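Long-range contacts in p1 (Rice yellow mottle virus, PDB 6TY0), which suppresses RNA silencing and takes part in virus spread; this chain is its N-terminal, zinc-binding part: residues L7-E12 / S45-F50; A26-W31 / E75-F80; P52-W57 / Y79-P84. All blocks are in the same frame, centred on the assembly; numbering follows the deposited sequence.

In the fold
The three contacts lie in and between two mixed sheets, one of four strands (26-32, 2-10, 45-51 and 80-81) and one of three (70-77, 54-64 and 86-90). Contact 1 lies within the first sheet. Contact 2 runs between the outer strands 26-32 and 70-77 of the two sheets. Contact 3 lies where the chain leaves one sheet for the other, and it shares Tyr79 and Phe80 with contact 2. The centres are about 9 to 11 Å apart. Along the chain, contact 1 closes before contact 3 opens, whereas contacts 1 and 2 interleave. Together they tie the two sheets to each other, away from the zinc site of Cys64, Cys67, Cys92 and Cys95.

Contact 1: residues L7-E12 / S45-F50; sequences LIRPTE and SLRADF
Leu7 to Pro10 pair with Ser45 to Ala48 as neighbouring parallel strands. Leu46 N donates to Leu7 O at 2.8 Å, and Arg9 N returns a bond to Leu46 O at 2.9 Å with an angle of 172° at the hydrogen. Ala48 N then donates to Arg9 O. Thr11 N reaches Ala48 O at 2.7 Å, but from above the carbonyl plane, so this last rung is bent.

Side chains add two polar links. Arg47 bends back at chi2 (-87°), which brings NH1 to Pro10 O at 2.8 Å, with the acceptor near the guanidinium plane. The Arg9 CB lies over one face of that guanidinium. The Arg9 and Arg47 guanidinium groups sit close with their planes 39° apart; two like charges there would probably repel, and the exact spacing is doubtful. Thr11 OG1 donates to Asp49 OD1 at 2.6 Å, on the anti lone pair of the carboxylate.

Ile8 CG2 packs on Ala48 CB at 4.0 Å, and the CG1 branch of Ile8 approaches Leu46 CD1.

A second shell fixes the polar end. Thr14 OG1 bonds to Thr11 OG1 and Phe50 N, and Asn82 ND2 holds Asp49 OD2. Strand 26-32 flanks strand 2-10 and strand 80-81 flanks 45-51, while Ala18 of helix 15-21 packs on Pro10 and Phe50.

Contact 2: residues A26-W31 / E75-F80; sequences ALTWVW and EQVKYF
The Phe80 ring meets Ala26 with its CD2 and CE2 atoms, and CE2 lies 3.9 Å from Ala26 CB. Ala26 N comes to the ring obliquely. Trp29 is a second flat group here. Water 2 lies over one face of its ring, offset toward the rim, and Trp31 NE1 lies in plane at the edge. The same indole makes a cation-pi contact with Arg3.

Water 2 bridges the strands. It donates to Trp29 O and to Glu75 OE2, each at 2.7 Å. Glu75 is bent at chi2 (63°), and its OE1 accepts from Gln76 N on the anti lone pair, which restrains the carboxylate. OE2 has a further partner in Met1 N of the second subunit, so this carboxylate links the two strands to the dimer interface.

Water 1 makes a second bridge. It donates to Gln76 O at 2.8 Å and is hydrogen-bonded to Thr28 OG1. That hydroxyl also lies 3.3 Å from Glu75 CG. The methyl groups close the gap between: Ala26 CB touches Val77 CG1 at 3.7 Å, and Thr28 CG2 meets Val77 CG2 at 4.1 Å.

The strand axes run nearly antiparallel, 176° apart, and approach to 8.0 Å. At that spacing the strands are joined by side chains and water, not by a backbone ladder. Each strand is instead bonded into its own sheet, 26-32 to 2-10 and 70-77 to 54-64. This is the arrangement of two beta sheets packed against each other along their outer strands.

Contact 3: residues P52-W57 / Y79-P84; sequences PEKVGW and YFTNIP
Tyr79 and Lys54 meet at the end of the antiparallel pairing between strands 54-64 and 70-77, where the chain turns a corner toward the other sheet. Tyr79 N donates to Lys54 O at 2.8 Å, with an angle of 143° at the hydrogen. This bond carries on the ladder in which Val77 is paired with Gly56. Tyr79 is the third residue of the type II beta turn from Val77 to Phe80, and its positive phi (68°) suits that place.

The Tyr79 ring swings beside its own backbone N, with CG opposite the carbonyl carbon. Its CD1 atom then lies 3.7 Å from Pro52 O. The carbonyl oxygens of Pro52 and Lys54 both approach this ring obliquely. Phe50 also touches Tyr79, and the Tyr23 ring is edge-to-face with that of Tyr79.

Beyond the turn the backbones come very close at Gly56, which has no side chain on the side facing Phe80 and Thr81. Gly56 CA lies 3.1 Å from Phe80 O, a CH...O contact. Gly56 N is also close to that oxygen, but the angle is too poor for a hydrogen bond.

Further along, Ile83 lies against the carbonyl of Trp57. Its CD1 atom is 3.6 Å from Trp57 O, and its CB is equally near. Water 3 links the same residues by polar bonds: it accepts from Ile83 N at 2.6 Å and donates to Trp57 O at 3.0 Å.

Thr81 is bonded to Asp49 through the backbone, so strand 80-81 belongs to the four-stranded sheet. The arrangement is that of a beta hairpin, 54-64 with 70-77, whose open end passes the chain on to a second sheet.

Contact 1: residues L7-E12 / S45-F50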
loop_
_atom_site.group_PDB
_atom_site.type_symbol
_atom_site.label_atom_id
_atom_site.label_comp_id
_atom_site.label_asym_id
_atom_site.label_seq_id
_atom_site.Cartn_x
_atom_site.Cartn_y
_atom_site.Cartn_z
ATOM N N LEU A 7 3.194 3.810 15.486
ATOM C CA LEU A 7 2.768 4.521 16.706
ATOM C C LEU A 7 3.485 5.843 16.725
ATOM O O LEU A 7 4.712 5.893 16.552
ATOM C CB LEU A 7 3.139 3.731 17.945
ATOM C CG LEU A 7 2.820 4.378 19.299
ATOM C CD1 LEU A 7 1.326 4.515 19.538
ATOM C CD2 LEU A 7 3.440 3.503 20.379
ATOM N N ILE A 8 2.738 6.918 16.850
ATOM C CA ILE A 8 3.347 8.247 16.910
ATOM C C ILE A 8 3.024 8.918 18.251
ATOM O O ILE A 8 1.854 9.028 18.616
ATOM C CB ILE A 8 2.850 9.091 15.752
ATOM C CG1 ILE A 8 3.338 8.462 14.435
ATOM C CG2 ILE A 8 3.349 10.519 15.862
ATOM C CD1 ILE A 8 2.497 8.895 13.290
ATOM N N ARG A 9 4.049 9.332 18.970
ATOM C CA ARG A 9 3.868 10.081 20.244
ATOM C C ARG A 9 4.602 11.440 20.183
ATOM O O ARG A 9 5.519 11.592 19.380
ATOM C CB ARG A 9 4.404 9.260 21.401
ATOM C CG ARG A 9 3.746 7.903 21.601
ATOM C CD ARG A 9 3.964 7.426 23.023
ATOM N NE ARG A 9 4.572 6.102 23.118
ATOM C CZ ARG A 9 5.862 5.827 22.883
ATOM N NH1 ARG A 9 6.699 6.777 22.482
ATOM N NH2 ARG A 9 6.316 4.581 23.024
ATOM N N PRO A 10 4.221 12.406 21.039
ATOM C CA PRO A 10 4.705 13.781 20.918
ATOM C C PRO A 10 6.185 13.884 21.287
ATOM O O PRO A 10 6.687 13.103 22.104
ATOM C CB PRO A 10 3.864 14.563 21.945
ATOM C CG PRO A 10 2.818 13.602 22.439
ATOM C CD PRO A 10 3.389 12.234 22.252
ATOM N N THR A 11 6.886 14.814 20.667
ATOM C CA THR A 11 8.269 15.145 21.129
ATOM C C THR A 11 8.189 15.805 22.498
ATOM O O THR A 11 7.110 16.248 22.890
ATOM C CB THR A 11 8.899 16.136 20.166
ATOM O OG1 THR A 11 7.913 17.126 19.812
ATOM C CG2 THR A 11 9.348 15.424 18.888
ATOM N N GLU A 12 9.305 15.886 23.230
ATOM C CA GLU A 12 9.323 16.621 24.528
ATOM C C GLU A 12 8.856 18.066 24.429
ATOM O O GLU A 12 8.177 18.552 25.299
ATOM C CB GLU A 12 10.707 16.590 25.160
ATOM C CG GLU A 12 11.105 15.206 25.633
ATOM C CD GLU A 12 12.489 15.173 26.268
ATOM O OE1 GLU A 12 13.067 16.257 26.522
ATOM O OE2 GLU A 12 13.000 14.054 26.517
ATOM N N SER A 45 7.915 2.902 16.075
ATOM C CA SER A 45 7.447 3.784 17.114
ATOM C C SER A 45 8.230 5.097 16.994
ATOM O O SER A 45 9.458 5.086 17.028
ATOM C CB SER A 45 7.689 3.112 18.449
ATOM O OG SER A 45 7.165 3.900 19.492
ATOM N N LEU A 46 7.528 6.206 16.777
ATOM C CA LEU A 46 8.135 7.471 16.370
ATOM C C LEU A 46 7.712 8.611 17.286
ATOM O O LEU A 46 6.653 8.539 17.940
ATOM C CB LEU A 46 7.676 7.866 14.986
ATOM C CG LEU A 46 7.813 6.858 13.823
ATOM C CD1 LEU A 46 7.102 7.430 12.633
ATOM C CD2 LEU A 46 9.279 6.540 13.485
ATOM N N ARG A 47 8.517 9.679 17.282
ATOM C CA ARG A 47 8.233 10.890 18.017
ATOM C C ARG A 47 8.098 11.968 17.003
ATOM O O ARG A 47 8.965 12.126 16.140
ATOM C CB ARG A 47 9.388 11.256 18.959
ATOM C CG ARG A 47 9.535 10.338 20.135
ATOM C CD ARG A 47 8.663 10.799 21.282
ATOM N NE ARG A 47 8.616 9.768 22.305
ATOM C CZ ARG A 47 7.765 9.743 23.327
ATOM N NH1 ARG A 47 6.867 10.711 23.503
ATOM N NH2 ARG A 47 7.819 8.737 24.185
ATOM N N ALA A 48 7.014 12.722 17.092
ATOM C CA ALA A 48 6.800 13.851 16.224
ATOM C C ALA A 48 6.173 14.995 16.999
ATOM O O ALA A 48 5.772 14.831 18.162
ATOM C CB ALA A 48 5.887 13.452 15.079
ATOM N N ASP A 49 6.020 16.126 16.321
ATOM C CA ASP A 49 5.543 17.352 16.962
ATOM C C ASP A 49 4.029 17.455 16.964
ATOM O O ASP A 49 3.427 17.661 15.910
ATOM C CB ASP A 49 6.067 18.584 16.234
ATOM C CG ASP A 49 7.560 18.821 16.476
ATOM O OD1 ASP A 49 8.086 18.525 17.586
ATOM O OD2 ASP A 49 8.188 19.292 15.510
ATOM N N PHE A 50 3.438 17.373 18.154
ATOM C CA PHE A 50 2.008 17.576 18.276
ATOM C C PHE A 50 1.685 18.998 17.841
ATOM O O PHE A 50 2.378 19.935 18.174
ATOM C CB PHE A 50 1.513 17.310 19.687
ATOM C CG PHE A 50 0.062 17.666 19.873
ATOM C CD1 PHE A 50 -0.940 16.797 19.444
ATOM C CD2 PHE A 50 -0.310 18.877 20.456
ATOM C CE1 PHE A 50 -2.272 17.119 19.564
ATOM C CE2 PHE A 50 -1.657 19.194 20.597
ATOM C CZ PHE A 50 -2.635 18.314 20.153
#

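Contact 2: residues A26-W31 / E75-F80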
loop_
_atom_site.group_PDB
_atom_site.type_symbol
_atom_site.label_atom_id
_atom_site.label_comp_id
_atom_site.label_asym_id
_atom_site.label_seq_id
_atom_site.Cartn_x
_atom_site.Cartn_y
_atom_site.Cartn_z
ATOM N N ALA A 26 -0.931 8.913 18.258
ATOM C CA ALA A 26 -1.674 8.462 17.073
ATOM C C ALA A 26 -1.187 7.077 16.685
ATOM O O ALA A 26 -0.002 6.795 16.720
ATOM C CB ALA A 26 -1.472 9.422 15.919
ATOM N N LEU A 27 -2.106 6.193 16.363
ATOM C CA LEU A 27 -1.749 4.856 15.893
ATOM C C LEU A 27 -2.222 4.824 14.458
ATOM O O LEU A 27 -3.404 5.006 14.214
ATOM C CB LEU A 27 -2.409 3.753 16.709
ATOM C CG LEU A 27 -1.984 2.319 16.358
ATOM C CD1 LEU A 27 -0.496 2.090 16.587
ATOM C CD2 LEU A 27 -2.753 1.302 17.185
ATOM N N THR A 28 -1.313 4.653 13.495
ATOM C CA THR A 28 -1.741 4.647 12.109
ATOM C C THR A 28 -1.234 3.376 11.464
ATOM O O THR A 28 -0.503 2.599 12.082
ATOM C CB THR A 28 -1.287 5.911 11.359
ATOM O OG1 THR A 28 -1.882 5.923 10.060
ATOM C CG2 THR A 28 0.208 5.982 11.203
ATOM N N TRP A 29 -1.611 3.127 10.229
ATOM C CA TRP A 29 -1.004 1.974 9.580
ATOM C C TRP A 29 -0.904 2.110 8.074
ATOM O O TRP A 29 -1.615 2.903 7.435
ATOM C CB TRP A 29 -1.714 0.670 9.979
ATOM C CG TRP A 29 -3.098 0.659 9.550
ATOM C CD1 TRP A 29 -3.563 0.209 8.366
ATOM C CD2 TRP A 29 -4.222 1.157 10.272
ATOM N NE1 TRP A 29 -4.922 0.395 8.281
ATOM C CE2 TRP A 29 -5.358 0.973 9.446
ATOM C CE3 TRP A 29 -4.387 1.755 11.532
ATOM C CZ2 TRP A 29 -6.659 1.353 9.846
ATOM C CZ3 TRP A 29 -5.690 2.147 11.926
ATOM C CH2 TRP A 29 -6.796 1.948 11.076
ATOM N N VAL A 30 0.025 1.333 7.535
ATOM C CA VAL A 30 0.152 1.187 6.080
ATOM C C VAL A 30 0.199 -0.289 5.802
ATOM O O VAL A 30 0.239 -1.112 6.741
ATOM C CB VAL A 30 1.413 1.905 5.501
ATOM C CG1 VAL A 30 1.375 3.376 5.805
ATOM C CG2 VAL A 30 2.708 1.337 6.032
ATOM N N TRP A 31 0.200 -0.612 4.512
ATOM C CA TRP A 31 0.238 -1.987 4.033
ATOM C C TRP A 31 1.405 -2.237 3.087
ATOM O O TRP A 31 1.844 -1.344 2.338
ATOM C CB TRP A 31 -1.040 -2.277 3.260
ATOM C CG TRP A 31 -2.283 -1.967 4.064
ATOM C CD1 TRP A 31 -2.946 -0.756 4.150
ATOM C CD2 TRP A 31 -3.012 -2.879 4.896
ATOM N NE1 TRP A 31 -4.029 -0.863 4.982
ATOM C CE2 TRP A 31 -4.101 -2.148 5.460
ATOM C CE3 TRP A 31 -2.850 -4.246 5.226
ATOM C CZ2 TRP A 31 -5.016 -2.725 6.332
ATOM C CZ3 TRP A 31 -3.780 -4.841 6.113
ATOM C CH2 TRP A 31 -4.850 -4.063 6.660
ATOM N N GLU A 75 0.623 7.910 4.590
ATOM C CA GLU A 75 -0.665 8.095 5.222
ATOM C C GLU A 75 -0.704 9.450 5.981
ATOM O O GLU A 75 0.302 9.915 6.558
ATOM C CB GLU A 75 -0.956 6.897 6.147
ATOM C CG GLU A 75 -2.288 6.936 6.930
ATOM C CD GLU A 75 -3.530 6.933 6.037
ATOM O OE1 GLU A 75 -3.763 7.880 5.267
ATOM O OE2 GLU A 75 -4.260 5.943 6.091
ATOM N N GLN A 76 -1.866 10.076 5.971
ATOM C CA GLN A 76 -2.114 11.324 6.765
ATOM C C GLN A 76 -2.382 11.028 8.214
ATOM O O GLN A 76 -3.017 10.047 8.507
ATOM C CB GLN A 76 -3.312 12.085 6.233
ATOM C CG GLN A 76 -3.319 12.169 4.730
ATOM C CD GLN A 76 -4.304 13.192 4.241
ATOM O OE1 GLN A 76 -5.301 12.852 3.589
ATOM N NE2 GLN A 76 -4.028 14.461 4.548
ATOM N N VAL A 77 -1.869 11.875 9.101
ATOM C CA VAL A 77 -1.958 11.713 10.555
ATOM C C VAL A 77 -2.321 13.067 11.145
ATOM O O VAL A 77 -1.537 14.019 11.091
ATOM C CB VAL A 77 -0.651 11.321 11.223
ATOM C CG1 VAL A 77 -0.902 11.071 12.712
ATOM C CG2 VAL A 77 -0.054 10.078 10.610
ATOM N N LYS A 78 -3.521 13.132 11.705
ATOM C CA LYS A 78 -4.047 14.352 12.288
ATOM C C LYS A 78 -3.262 14.753 13.496
ATOM O O LYS A 78 -2.955 13.928 14.338
ATOM C CB LYS A 78 -5.495 14.120 12.710
ATOM C CG LYS A 78 -6.428 14.031 11.542
ATOM C CD LYS A 78 -7.850 13.875 12.024
ATOM C CE LYS A 78 -8.782 13.999 10.838
ATOM N NZ LYS A 78 -10.160 13.607 11.224
ATOM N N TYR A 79 -2.978 16.045 13.584
ATOM C CA TYR A 79 -2.345 16.701 14.746
ATOM C C TYR A 79 -0.914 16.378 15.054
ATOM O O TYR A 79 -0.448 16.618 16.183
ATOM C CB TYR A 79 -3.176 16.501 16.032
ATOM C CG TYR A 79 -4.667 16.483 15.792
ATOM C CD1 TYR A 79 -5.340 17.544 15.178
ATOM C CD2 TYR A 79 -5.397 15.350 16.136
ATOM C CE1 TYR A 79 -6.732 17.472 14.952
ATOM C CE2 TYR A 79 -6.748 15.274 15.934
ATOM C CZ TYR A 79 -7.408 16.319 15.342
ATOM O OH TYR A 79 -8.757 16.101 15.162
ATOM N N PHE A 80 -0.229 15.736 14.120
ATOM C CA PHE A 80 1.189 15.500 14.291
ATOM C C PHE A 80 1.865 15.970 13.001
ATOM O O PHE A 80 1.325 15.822 11.880
ATOM C CB PHE A 80 1.522 14.054 14.590
ATOM C CG PHE A 80 1.299 13.670 15.997
ATOM C CD1 PHE A 80 2.197 14.008 16.959
ATOM C CD2 PHE A 80 0.165 12.985 16.359
ATOM C CE1 PHE A 80 2.006 13.646 18.276
ATOM C CE2 PHE A 80 -0.054 12.626 17.677
ATOM C CZ PHE A 80 0.869 12.949 18.637
HETATM O O HOH W 1 -3.667 8.009 10.295
HETATM O O HOH W 2 -4.189 3.665 7.504
#

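Contact 3: residues P52-W57 / Y79-P84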
loop_
_atom_site.group_PDB
_atom_site.type_symbol
_atom_site.label_atom_id
_atom_site.label_comp_id
_atom_site.label_asym_id
_atom_site.label_seq_id
_atom_site.Cartn_x
_atom_site.Cartn_y
_atom_site.Cartn_z
ATOM N N PRO A 52 -2.070 21.285 17.151
ATOM C CA PRO A 52 -3.532 21.111 17.155
ATOM C C PRO A 52 -4.247 21.475 15.896
ATOM O O PRO A 52 -5.404 21.146 15.774
ATOM C CB PRO A 52 -4.012 22.018 18.298
ATOM C CG PRO A 52 -2.875 22.940 18.568
ATOM C CD PRO A 52 -1.623 22.171 18.238
ATOM N N GLU A 53 -3.583 22.156 14.979
ATOM C CA GLU A 53 -4.189 22.620 13.729
ATOM C C GLU A 53 -3.624 22.015 12.446
ATOM O O GLU A 53 -4.067 22.403 11.372
ATOM C CB GLU A 53 -3.956 24.125 13.535
ATOM C CG GLU A 53 -4.402 25.001 14.664
ATOM C CD GLU A 53 -5.771 24.652 15.174
ATOM O OE1 GLU A 53 -6.716 24.368 14.374
ATOM O OE2 GLU A 53 -5.867 24.665 16.407
ATOM N N LYS A 54 -2.674 21.091 12.541
ATOM C CA LYS A 54 -2.057 20.490 11.339
ATOM C C LYS A 54 -2.431 19.019 11.124
ATOM O O LYS A 54 -2.909 18.317 12.031
ATOM C CB LYS A 54 -0.542 20.584 11.451
ATOM C CG LYS A 54 -0.063 21.951 11.893
ATOM C CD LYS A 54 -0.178 22.977 10.783
ATOM C CE LYS A 54 0.811 22.658 9.681
ATOM N NZ LYS A 54 0.974 23.814 8.776
ATOM N N VAL A 55 -2.204 18.588 9.899
ATOM C CA VAL A 55 -2.273 17.218 9.504
ATOM C C VAL A 55 -0.911 16.959 8.887
ATOM O O VAL A 55 -0.472 17.747 8.060
ATOM C CB VAL A 55 -3.353 17.029 8.444
ATOM C CG1 VAL A 55 -3.340 15.605 7.894
ATOM C CG2 VAL A 55 -4.717 17.351 9.039
ATOM N N GLY A 56 -0.225 15.909 9.328
ATOM C CA GLY A 56 1.093 15.548 8.754
ATOM C C GLY A 56 1.028 14.268 7.947
ATOM O O GLY A 56 0.086 13.465 8.092
ATOM N N TRP A 57 2.023 14.080 7.086
ATOM C CA TRP A 57 2.228 12.816 6.396
ATOM C C TRP A 57 3.296 11.999 7.100
ATOM O O TRP A 57 4.308 12.520 7.588
ATOM C CB TRP A 57 2.709 13.045 4.977
ATOM C CG TRP A 57 1.707 13.561 4.016
ATOM C CD1 TRP A 57 1.613 14.853 3.543
ATOM C CD2 TRP A 57 0.689 12.805 3.331
ATOM N NE1 TRP A 57 0.584 14.941 2.608
ATOM C CE2 TRP A 57 0.012 13.701 2.458
ATOM C CE3 TRP A 57 0.277 11.465 3.377
ATOM C CZ2 TRP A 57 -1.047 13.294 1.639
ATOM C CZ3 TRP A 57 -0.783 11.056 2.550
ATOM C CH2 TRP A 57 -1.431 11.976 1.696
ATOM N N TYR A 79 -2.978 16.045 13.584
ATOM C CA TYR A 79 -2.345 16.701 14.746
ATOM C C TYR A 79 -0.914 16.378 15.054
ATOM O O TYR A 79 -0.448 16.618 16.183
ATOM C CB TYR A 79 -3.176 16.501 16.032
ATOM C CG TYR A 79 -4.667 16.483 15.792
ATOM C CD1 TYR A 79 -5.340 17.544 15.178
ATOM C CD2 TYR A 79 -5.397 15.350 16.136
ATOM C CE1 TYR A 79 -6.732 17.472 14.952
ATOM C CE2 TYR A 79 -6.748 15.274 15.934
ATOM C CZ TYR A 79 -7.408 16.319 15.342
ATOM O OH TYR A 79 -8.757 16.101 15.162
ATOM N N PHE A 80 -0.229 15.736 14.120
ATOM C CA PHE A 80 1.189 15.500 14.291
ATOM C C PHE A 80 1.865 15.970 13.001
ATOM O O PHE A 80 1.325 15.822 11.880
ATOM C CB PHE A 80 1.522 14.054 14.590
ATOM C CG PHE A 80 1.299 13.670 15.997
ATOM C CD1 PHE A 80 2.197 14.008 16.959
ATOM C CD2 PHE A 80 0.165 12.985 16.359
ATOM C CE1 PHE A 80 2.006 13.646 18.276
ATOM C CE2 PHE A 80 -0.054 12.626 17.677
ATOM C CZ PHE A 80 0.869 12.949 18.637
ATOM N N THR A 81 3.035 16.549 13.184
ATOM C CA THR A 81 3.721 17.163 12.082
ATOM C C THR A 81 5.241 16.897 12.200
ATOM O O THR A 81 5.728 16.443 13.251
ATOM C CB THR A 81 3.274 18.648 12.025
ATOM O OG1 THR A 81 3.373 19.109 10.682
ATOM C CG2 THR A 81 4.080 19.537 12.981
ATOM N N ASN A 82 6.004 17.145 11.125
ATOM C CA ASN A 82 7.449 16.783 11.121
ATOM C C ASN A 82 7.679 15.345 11.521
ATOM O O ASN A 82 8.540 15.040 12.351
ATOM C CB ASN A 82 8.263 17.649 12.068
ATOM C CG ASN A 82 8.096 19.117 11.780
ATOM O OD1 ASN A 82 8.046 19.532 10.616
ATOM N ND2 ASN A 82 7.959 19.921 12.845
ATOM N N ILE A 83 6.881 14.449 10.950
ATOM C CA ILE A 83 6.957 13.067 11.344
ATOM C C ILE A 83 8.231 12.468 10.685
ATOM O O ILE A 83 8.399 12.565 9.479
ATOM C CB ILE A 83 5.689 12.308 10.907
ATOM C CG1 ILE A 83 4.414 12.987 11.502
ATOM C CG2 ILE A 83 5.773 10.859 11.386
ATOM C CD1 ILE A 83 3.091 12.430 10.973
ATOM N N PRO A 84 9.114 11.855 11.468
ATOM C CA PRO A 84 10.319 11.329 10.812
ATOM C C PRO A 84 9.954 10.309 9.682
ATOM O O PRO A 84 9.079 9.467 9.874
ATOM C CB PRO A 84 11.093 10.640 11.937
ATOM C CG PRO A 84 10.517 11.183 13.227
ATOM C CD PRO A 84 9.091 11.560 12.917
HETATM O O HOH W 3 5.143 14.959 9.089
#